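Local coordinates for vacuolar protein sorting 29 (Cryptosporidium parvum, PDB 2A22) that probably serves, as a VPS29-family member with a calcineurin-like phosphoesterase fold, in the vacuolar sorting and transport of proteins, at residues I56-C61 against V107-G112; E113-L118 against R139-I144; P126-G131 against L145-T150. One frame throughout, in Å; residues are numbered along the deposited sequence.

Contact 1 joins the two sheets of the alpha-beta-beta-alpha sandwich: strand 58-61 of one faces strand 106-111, an outermost strand of the other, and the meeting is almost wholly apolar. Contact 2 lies within that second sheet, where 114-119 pairs with 144-147, so backbone hydrogen bonds dominate. The two share a border, V109 O to I116 N being a probable hydrogen bond at 2.8 Å. Contact 3 uses the same helix 130-140 and strand 144-147 as contact 2 but at their other ends, where polar side chains, a water and aromatic rings take over. All three are largely buried; the salt bridge to D141 in contact 2 and W127 in contact 3 lie on the more exposed side.

Contact 1: residues I56-C61 against V107-G112; sequences INYVLC and VVVQIG
Y58 and I111 carry most of this contact, in which two strands from different sheets of the alpha-beta-beta-alpha sandwich face each other. Strand 58-61 runs at 159° to strand 107-111, their axes 10.0 Å apart at closest approach, a spacing that belongs to packed layers, and side chains do most of the bridging.

The first kind of interaction is CH-pi. The delta methyl of I111 sits over one face of the phenol ring, with CD1 3.7 Å from the ring centroid of Y58 and displaced toward the rim on the CD2 side. The rest of the isoleucine spreads across the ring: its CG2 lies 3.7 Å from CE1 of Y58, while CG1 approaches CE2. With chi2 at 87°, the tyrosine ring stands across its CA-CB-CG plane and presents a broad face to the branched side chain. The two side chains overlap while running in opposite senses.

Plain apolar packing continues along the strands. L60 sends CD2 to within 3.8 Å of CG1 of V109, and its other methyl, CD1, approaches CD1 of I111 more loosely at 4.3 Å. V109 CG2 comes obliquely to the tyrosine ring. Around this cluster, V28 of the neighbouring strand 26-31 touches Y58 and L60, and I116 and L118 of strand 114-119 cover L60 from the opposing sheet.

Polar chemistry is confined to the margin. One water donates to O of Q110 at 2.6 Å and makes a weak, 3.4 Å hydrogen bond with OH of Y58, forming a slender bridge between the layers.

With no direct hydrogen bond from strand to strand, the sheets probably adhere here mainly through apolar packing, while the tyrosine hydroxyl lies beside a water at the margin.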
loop_
_atom_site.group_PDB
_atom_site.type_symbol
_atom_site.label_atom_id
_atom_site.label_comp_id
_atom_site.label_asym_id
_atom_site.label_seq_id
_atom_site.Cartn_x
_atom_site.Cartn_y
_atom_site.Cartn_z
ATOM N N ILE A 56 -6.121 -3.983 12.651
ATOM C CA ILE A 56 -5.268 -4.215 11.477
ATOM C C ILE A 56 -4.444 -5.472 11.727
ATOM O O ILE A 56 -3.672 -5.515 12.695
ATOM C CB ILE A 56 -4.341 -3.020 11.199
ATOM C CG1 ILE A 56 -5.160 -1.789 10.792
ATOM C CG2 ILE A 56 -3.288 -3.388 10.131
ATOM C CD1 ILE A 56 -4.379 -0.489 10.896
ATOM N N ASN A 57 -4.619 -6.489 10.873
ATOM C CA ASN A 57 -3.856 -7.723 11.021
ATOM C C ASN A 57 -2.975 -8.039 9.801
ATOM O O ASN A 57 -2.347 -9.095 9.750
ATOM C CB ASN A 57 -4.759 -8.923 11.420
ATOM C CG ASN A 57 -5.693 -9.334 10.305
ATOM O OD1 ASN A 57 -6.092 -8.512 9.485
ATOM N ND2 ASN A 57 -6.010 -10.622 10.231
ATOM N N TYR A 58 -2.943 -7.112 8.837
ATOM C CA TYR A 58 -2.046 -7.170 7.668
ATOM C C TYR A 58 -1.678 -5.765 7.211
ATOM O O TYR A 58 -2.502 -4.870 7.234
ATOM C CB TYR A 58 -2.696 -7.873 6.482
ATOM C CG TYR A 58 -2.780 -9.376 6.578
ATOM C CD1 TYR A 58 -3.869 -9.988 7.220
ATOM C CD2 TYR A 58 -1.785 -10.189 6.005
ATOM C CE1 TYR A 58 -3.978 -11.390 7.310
ATOM C CE2 TYR A 58 -1.874 -11.592 6.091
ATOM C CZ TYR A 58 -2.980 -12.178 6.746
ATOM O OH TYR A 58 -3.085 -13.549 6.839
ATOM N N VAL A 59 -0.423 -5.597 6.806
ATOM C CA VAL A 59 0.063 -4.371 6.227
ATOM C C VAL A 59 0.710 -4.783 4.932
ATOM O O VAL A 59 1.556 -5.650 4.942
ATOM C CB VAL A 59 1.143 -3.676 7.111
ATOM C CG1 VAL A 59 1.720 -2.410 6.406
ATOM C CG2 VAL A 59 0.589 -3.309 8.468
ATOM N N LEU A 60 0.272 -4.184 3.818
ATOM C CA LEU A 60 0.935 -4.349 2.523
ATOM C C LEU A 60 1.499 -3.013 2.068
ATOM O O LEU A 60 0.776 -2.085 1.707
ATOM C CB LEU A 60 -0.002 -4.943 1.475
ATOM C CG LEU A 60 -0.775 -6.198 1.910
ATOM C CD1 LEU A 60 -1.779 -6.586 0.813
ATOM C CD2 LEU A 60 0.169 -7.331 2.247
ATOM N N CYS A 61 2.809 -2.910 2.123
ATOM C CA CYS A 61 3.466 -1.629 1.905
ATOM C C CYS A 61 4.118 -1.592 0.543
ATOM O O CYS A 61 4.918 -2.469 0.216
ATOM C CB CYS A 61 4.500 -1.373 2.998
ATOM S SG CYS A 61 5.437 0.149 2.710
ATOM N N VAL A 107 5.518 -9.401 -3.956
ATOM C CA VAL A 107 4.975 -10.303 -2.939
ATOM C C VAL A 107 3.585 -10.702 -3.442
ATOM O O VAL A 107 2.878 -9.892 -4.061
ATOM C CB VAL A 107 4.876 -9.542 -1.566
ATOM C CG1 VAL A 107 3.722 -10.004 -0.703
ATOM C CG2 VAL A 107 6.202 -9.604 -0.805
ATOM N N VAL A 108 3.209 -11.960 -3.216
ATOM C CA VAL A 108 1.827 -12.405 -3.426
ATOM C C VAL A 108 1.434 -13.090 -2.156
ATOM O O VAL A 108 2.152 -13.965 -1.666
ATOM C CB VAL A 108 1.687 -13.356 -4.612
ATOM C CG1 VAL A 108 0.212 -13.789 -4.805
ATOM C CG2 VAL A 108 2.214 -12.697 -5.861
ATOM N N VAL A 109 0.334 -12.643 -1.572
ATOM C CA VAL A 109 -0.045 -13.147 -0.251
ATOM C C VAL A 109 -1.513 -13.508 -0.246
ATOM O O VAL A 109 -2.340 -12.773 -0.809
ATOM C CB VAL A 109 0.359 -12.164 0.911
ATOM C CG1 VAL A 109 -0.142 -10.801 0.649
ATOM C CG2 VAL A 109 -0.128 -12.650 2.259
ATOM N N GLN A 110 -1.821 -14.666 0.336
ATOM C CA GLN A 110 -3.204 -15.136 0.411
ATOM C C GLN A 110 -3.799 -14.541 1.681
ATOM O O GLN A 110 -3.309 -14.799 2.762
ATOM C CB GLN A 110 -3.238 -16.678 0.444
ATOM C CG GLN A 110 -4.633 -17.321 0.494
ATOM C CD GLN A 110 -5.392 -17.202 -0.810
ATOM O OE1 GLN A 110 -6.603 -17.000 -0.814
ATOM N NE2 GLN A 110 -4.691 -17.322 -1.920
ATOM N N ILE A 111 -4.809 -13.692 1.534
ATOM C CA ILE A 111 -5.540 -13.171 2.696
ATOM C C ILE A 111 -7.016 -13.533 2.535
ATOM O O ILE A 111 -7.673 -13.063 1.606
ATOM C CB ILE A 111 -5.328 -11.633 2.910
ATOM C CG1 ILE A 111 -3.828 -11.286 2.890
ATOM C CG2 ILE A 111 -5.983 -11.168 4.225
ATOM C CD1 ILE A 111 -3.528 -9.780 3.136
ATOM N N GLY A 112 -7.502 -14.418 3.406
ATOM C CA GLY A 112 -8.842 -14.986 3.276
ATOM C C GLY A 112 -9.069 -15.572 1.888
ATOM O O GLY A 112 -8.313 -16.438 1.433
HETATM O O HOH W 1 -1.398 -15.258 4.391
#

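Contact 2: residues E113-L118 against R139-I144; sequences EFKIGL and RLDCDI
K115 meets the segment 139-144 through both its backbone and its side chain. Its carbonyl O accepts twice, from N of I144 at 3.2 Å and from N of D143 at 2.8 Å, the second donor tilted 24° from the carbonyl plane. Its N is held by the D143 carboxylate, whose OD2 lies 2.9 Å away and is used on the anti side in a nearly straight bond of 173°. Next along the strand, N of G117 donates to O of I144 at 2.7 Å, completing a parallel pairing of I116 with I144.

On the other face of the sheet the lysine chain, bent at chi3 (148°), extends to D141. NZ of K115 makes a salt bridge to OD2 of D141 at 2.7 Å and also bonds to that residue's carbonyl O. On the face bearing I116 and I144, CD1 of I144 packs 4.0 Å from CD1 of F114. CB of D143 stands at the phenyl edge of F114. CB of C142 lies 3.5 Å from N of G117, whose CA is touched by CD1 of L140.

Behind these groups stands the end of helix 130-140. D141, at positive phi, is the C' residue of a Schellman motif, which turns the chain into strand 144-147 and closes this beta-alpha-beta crossover. The lysine thus grips the residue that ends the helix through its carboxylate and carbonyl, and its positive charge probably complements the partial negative charge gathered there.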
loop_
_atom_site.group_PDB
_atom_site.type_symbol
_atom_site.label_atom_id
_atom_site.label_comp_id
_atom_site.label_asym_id
_atom_site.label_seq_id
_atom_site.Cartn_x
_atom_site.Cartn_y
_atom_site.Cartn_z
ATOM N N GLU A 113 -10.102 -15.098 1.203
ATOM C CA GLU A 113 -10.425 -15.627 -0.112
ATOM C C GLU A 113 -9.598 -14.979 -1.219
ATOM O O GLU A 113 -9.770 -15.339 -2.373
ATOM C CB GLU A 113 -11.925 -15.434 -0.434
ATOM C CG GLU A 113 -12.863 -16.103 0.553
ATOM C CD GLU A 113 -12.514 -17.561 0.745
ATOM O OE1 GLU A 113 -12.559 -18.305 -0.234
ATOM O OE2 GLU A 113 -12.204 -17.963 1.869
ATOM N N PHE A 114 -8.730 -14.024 -0.878
ATOM C CA PHE A 114 -8.060 -13.238 -1.929
ATOM C C PHE A 114 -6.546 -13.413 -2.004
ATOM O O PHE A 114 -5.862 -13.391 -0.986
ATOM C CB PHE A 114 -8.448 -11.749 -1.814
ATOM C CG PHE A 114 -9.917 -11.535 -1.909
ATOM C CD1 PHE A 114 -10.525 -11.378 -3.159
ATOM C CD2 PHE A 114 -10.716 -11.589 -0.759
ATOM C CE1 PHE A 114 -11.917 -11.232 -3.260
ATOM C CE2 PHE A 114 -12.097 -11.455 -0.837
ATOM C CZ PHE A 114 -12.708 -11.283 -2.099
ATOM N N LYS A 115 -6.056 -13.611 -3.221
ATOM C CA LYS A 115 -4.631 -13.613 -3.530
ATOM C C LYS A 115 -4.314 -12.163 -3.869
ATOM O O LYS A 115 -4.912 -11.567 -4.783
ATOM C CB LYS A 115 -4.376 -14.499 -4.755
ATOM C CG LYS A 115 -3.211 -15.457 -4.668
ATOM C CD LYS A 115 -3.353 -16.560 -5.749
ATOM C CE LYS A 115 -1.991 -17.074 -6.277
ATOM N NZ LYS A 115 -2.117 -17.795 -7.609
ATOM N N ILE A 116 -3.370 -11.589 -3.139
ATOM C CA ILE A 116 -3.060 -10.184 -3.314
ATOM C C ILE A 116 -1.617 -9.977 -3.784
ATOM O O ILE A 116 -0.657 -10.408 -3.114
ATOM C CB ILE A 116 -3.382 -9.391 -2.027
ATOM C CG1 ILE A 116 -4.764 -9.840 -1.501
ATOM C CG2 ILE A 116 -3.280 -7.872 -2.292
ATOM C CD1 ILE A 116 -5.381 -8.983 -0.390
ATOM N N GLY A 117 -1.474 -9.307 -4.929
ATOM C CA GLY A 117 -0.158 -8.959 -5.461
ATOM C C GLY A 117 0.255 -7.582 -4.964
ATOM O O GLY A 117 -0.581 -6.675 -4.883
ATOM N N LEU A 118 1.536 -7.443 -4.629
ATOM C CA LEU A 118 2.119 -6.207 -4.084
ATOM C C LEU A 118 3.464 -5.912 -4.771
ATOM O O LEU A 118 4.353 -6.771 -4.791
ATOM C CB LEU A 118 2.362 -6.354 -2.587
ATOM C CG LEU A 118 3.072 -5.175 -1.899
ATOM C CD1 LEU A 118 2.117 -3.982 -1.828
ATOM C CD2 LEU A 118 3.511 -5.635 -0.499
ATOM N N ARG A 139 0.396 -11.963 -14.508
ATOM C CA ARG A 139 1.712 -12.515 -14.223
ATOM C C ARG A 139 1.787 -13.031 -12.800
ATOM O O ARG A 139 2.229 -14.170 -12.570
ATOM C CB ARG A 139 2.814 -11.490 -14.469
ATOM C CG ARG A 139 4.089 -11.799 -13.700
ATOM C CD ARG A 139 5.317 -11.889 -14.587
ATOM N NE ARG A 139 5.386 -10.772 -15.524
ATOM C CZ ARG A 139 6.509 -10.144 -15.859
ATOM N NH1 ARG A 139 7.687 -10.501 -15.316
ATOM N NH2 ARG A 139 6.445 -9.137 -16.729
ATOM N N LEU A 140 1.373 -12.190 -11.843
ATOM C CA LEU A 140 1.392 -12.573 -10.441
ATOM C C LEU A 140 0.231 -13.507 -10.134
ATOM O O LEU A 140 0.211 -14.160 -9.099
ATOM C CB LEU A 140 1.368 -11.337 -9.527
ATOM C CG LEU A 140 2.543 -10.350 -9.664
ATOM C CD1 LEU A 140 2.393 -9.141 -8.730
ATOM C CD2 LEU A 140 3.878 -11.053 -9.429
ATOM N N ASP A 141 -0.731 -13.573 -11.045
ATOM C CA ASP A 141 -1.898 -14.448 -10.870
ATOM C C ASP A 141 -2.656 -14.105 -9.596
ATOM O O ASP A 141 -2.959 -14.989 -8.774
ATOM C CB ASP A 141 -1.488 -15.937 -10.856
ATOM C CG ASP A 141 -2.691 -16.865 -11.023
ATOM O OD1 ASP A 141 -3.437 -16.679 -12.011
ATOM O OD2 ASP A 141 -2.902 -17.756 -10.165
ATOM N N CYS A 142 -2.938 -12.815 -9.412
ATOM C CA CYS A 142 -3.597 -12.356 -8.190
ATOM C C CYS A 142 -5.027 -11.867 -8.463
ATOM O O CYS A 142 -5.378 -11.576 -9.605
ATOM C CB CYS A 142 -2.729 -11.306 -7.470
ATOM S SG CYS A 142 -2.371 -9.870 -8.464
ATOM N N ASP A 143 -5.858 -11.835 -7.421
ATOM C CA ASP A 143 -7.204 -11.259 -7.499
ATOM C C ASP A 143 -7.201 -9.753 -7.294
ATOM O O ASP A 143 -8.056 -9.056 -7.807
ATOM C CB ASP A 143 -8.109 -11.888 -6.442
ATOM C CG ASP A 143 -8.131 -13.380 -6.542
ATOM O OD1 ASP A 143 -8.479 -13.878 -7.621
ATOM O OD2 ASP A 143 -7.768 -14.057 -5.565
ATOM N N ILE A 144 -6.251 -9.262 -6.501
ATOM C CA ILE A 144 -6.136 -7.834 -6.203
ATOM C C ILE A 144 -4.671 -7.464 -6.358
ATOM O O ILE A 144 -3.772 -8.153 -5.838
ATOM C CB ILE A 144 -6.626 -7.481 -4.759
ATOM C CG1 ILE A 144 -8.079 -7.943 -4.524
ATOM C CG2 ILE A 144 -6.452 -5.962 -4.477
ATOM C CD1 ILE A 144 -8.558 -7.887 -3.040
#

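Contact 3: residues P126-G131 against L145-T150; sequences PWDDPG and LVTGHT
W127 and D128 reach across to H149 and T150 within a beta-alpha-beta unit of the calcineurin-like phosphoesterase fold: the type II turn 126-129 leads into helix 130-140, and the segment 145-150 is the returning strand with the loop that follows it.

Aromatic packing forms the first group. The imidazole of H149 turns its edge to the face of the indole of W127 in an edge-to-face pair, the planes at 59°. NE2 of H149 stands over the centre of the indole, 3.6 Å from CE2 of W127. CG of H149 is anti to the backbone N (chi1 -175°), which carries the imidazole toward W127. The other ring nitrogens have partners of their own: NE1 of W127 bonds O of N122, and ND1 of H149 bonds NE2 of H120. D87, H120 and H149 probably form the counterpart of the metal site of relatives in this superfamily; no metal is modelled there. A smaller apolar touch joins CB of W127 to the T150 methyl CG2 at 3.8 Å.

The polar group centres on D128. The hydroxyl OG1 of T150 donates to OD2 of D128 at 2.5 Å, a short bond that meets the carboxylate from above its plane, 37° out. D128 has a further tie through its backbone O to NH2 of R154, while D129 caps the start of the helix through N of S132.

A water knits the two segments together: it donates to OD1 of D128 at 2.7 Å and to the G148 carbonyl O at 2.7 Å, and accepts from OG1 of T147 at 2.6 Å.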
loop_
_atom_site.group_PDB
_atom_site.type_symbol
_atom_site.label_atom_id
_atom_site.label_comp_id
_atom_site.label_asym_id
_atom_site.label_seq_id
_atom_site.Cartn_x
_atom_site.Cartn_y
_atom_site.Cartn_z
ATOM N N PRO A 126 3.696 1.774 -19.526
ATOM C CA PRO A 126 3.926 3.027 -18.792
ATOM C C PRO A 126 3.304 2.959 -17.402
ATOM O O PRO A 126 2.387 2.157 -17.171
ATOM C CB PRO A 126 3.179 4.081 -19.616
ATOM C CG PRO A 126 2.680 3.380 -20.859
ATOM C CD PRO A 126 2.686 1.917 -20.590
ATOM N N TRP A 127 3.797 3.802 -16.496
ATOM C CA TRP A 127 3.318 3.843 -15.118
ATOM C C TRP A 127 1.809 4.031 -15.008
ATOM O O TRP A 127 1.225 4.845 -15.724
ATOM C CB TRP A 127 4.070 4.918 -14.336
ATOM C CG TRP A 127 5.549 4.611 -14.195
ATOM C CD1 TRP A 127 6.115 3.385 -13.986
ATOM C CD2 TRP A 127 6.632 5.548 -14.243
ATOM N NE1 TRP A 127 7.483 3.496 -13.905
ATOM C CE2 TRP A 127 7.830 4.813 -14.046
ATOM C CE3 TRP A 127 6.709 6.933 -14.435
ATOM C CZ2 TRP A 127 9.100 5.421 -14.028
ATOM C CZ3 TRP A 127 7.968 7.542 -14.418
ATOM C CH2 TRP A 127 9.150 6.782 -14.209
ATOM N N ASP A 128 1.195 3.237 -14.131
ATOM C CA ASP A 128 -0.247 3.249 -13.883
ATOM C C ASP A 128 -1.122 2.889 -15.083
ATOM O O ASP A 128 -2.336 3.102 -15.045
ATOM C CB ASP A 128 -0.695 4.603 -13.284
ATOM C CG ASP A 128 -0.592 4.635 -11.763
ATOM O OD1 ASP A 128 -0.499 3.557 -11.130
ATOM O OD2 ASP A 128 -0.613 5.747 -11.198
ATOM N N ASP A 129 -0.525 2.353 -16.147
ATOM C CA ASP A 129 -1.316 1.973 -17.325
ATOM C C ASP A 129 -2.168 0.738 -17.019
ATOM O O ASP A 129 -1.626 -0.330 -16.714
ATOM C CB ASP A 129 -0.429 1.719 -18.548
ATOM C CG ASP A 129 -1.241 1.314 -19.792
ATOM O OD1 ASP A 129 -1.487 2.184 -20.657
ATOM O OD2 ASP A 129 -1.647 0.132 -19.891
ATOM N N PRO A 130 -3.499 0.875 -17.122
ATOM C CA PRO A 130 -4.436 -0.204 -16.751
ATOM C C PRO A 130 -4.101 -1.511 -17.446
ATOM O O PRO A 130 -4.142 -2.577 -16.808
ATOM C CB PRO A 130 -5.784 0.333 -17.222
ATOM C CG PRO A 130 -5.625 1.806 -17.123
ATOM C CD PRO A 130 -4.221 2.070 -17.592
ATOM N N GLY A 131 -3.738 -1.410 -18.729
ATOM C CA GLY A 131 -3.358 -2.562 -19.538
ATOM C C GLY A 131 -2.072 -3.196 -19.047
ATOM O O GLY A 131 -1.961 -4.419 -18.974
ATOM N N LEU A 145 -4.420 -6.404 -7.104
ATOM C CA LEU A 145 -3.052 -5.918 -7.264
ATOM C C LEU A 145 -2.853 -4.547 -6.604
ATOM O O LEU A 145 -3.562 -3.575 -6.918
ATOM C CB LEU A 145 -2.674 -5.852 -8.743
ATOM C CG LEU A 145 -1.277 -5.318 -9.072
ATOM C CD1 LEU A 145 -0.153 -6.284 -8.575
ATOM C CD2 LEU A 145 -1.126 -5.078 -10.577
ATOM N N VAL A 146 -1.851 -4.475 -5.723
ATOM C CA VAL A 146 -1.514 -3.232 -5.019
ATOM C C VAL A 146 -0.139 -2.683 -5.458
ATOM O O VAL A 146 0.906 -3.326 -5.265
ATOM C CB VAL A 146 -1.536 -3.459 -3.493
ATOM C CG1 VAL A 146 -1.368 -2.106 -2.730
ATOM C CG2 VAL A 146 -2.847 -4.178 -3.082
ATOM N N THR A 147 -0.145 -1.493 -6.043
ATOM C CA THR A 147 1.091 -0.859 -6.501
ATOM C C THR A 147 1.115 0.609 -6.044
ATOM O O THR A 147 0.072 1.170 -5.669
ATOM C CB THR A 147 1.211 -0.917 -8.044
ATOM O OG1 THR A 147 0.172 -0.115 -8.625
ATOM C CG2 THR A 147 1.072 -2.367 -8.554
ATOM N N GLY A 148 2.300 1.225 -6.065
ATOM C CA GLY A 148 2.441 2.636 -5.697
ATOM C C GLY A 148 3.169 3.434 -6.763
ATOM O O GLY A 148 2.743 3.498 -7.932
ATOM N N HIS A 149 4.266 4.051 -6.339
ATOM C CA HIS A 149 5.196 4.780 -7.196
ATOM C C HIS A 149 4.745 6.143 -7.726
ATOM O O HIS A 149 5.489 7.115 -7.672
ATOM C CB HIS A 149 5.751 3.904 -8.349
ATOM C CG HIS A 149 6.787 4.613 -9.157
ATOM N ND1 HIS A 149 8.034 4.919 -8.650
ATOM C CD2 HIS A 149 6.734 5.169 -10.392
ATOM C CE1 HIS A 149 8.721 5.597 -9.553
ATOM N NE2 HIS A 149 7.956 5.758 -10.620
ATOM N N THR A 150 3.524 6.223 -8.229
ATOM C CA THR A 150 3.074 7.421 -8.951
ATOM C C THR A 150 2.445 8.525 -8.082
ATOM O O THR A 150 2.191 9.635 -8.574
ATOM C CB THR A 150 2.082 7.012 -10.003
ATOM O OG1 THR A 150 0.967 6.373 -9.361
ATOM C CG2 THR A 150 2.746 6.004 -10.969
HETATM O O HOH W 2 1.188 2.083 -9.683
#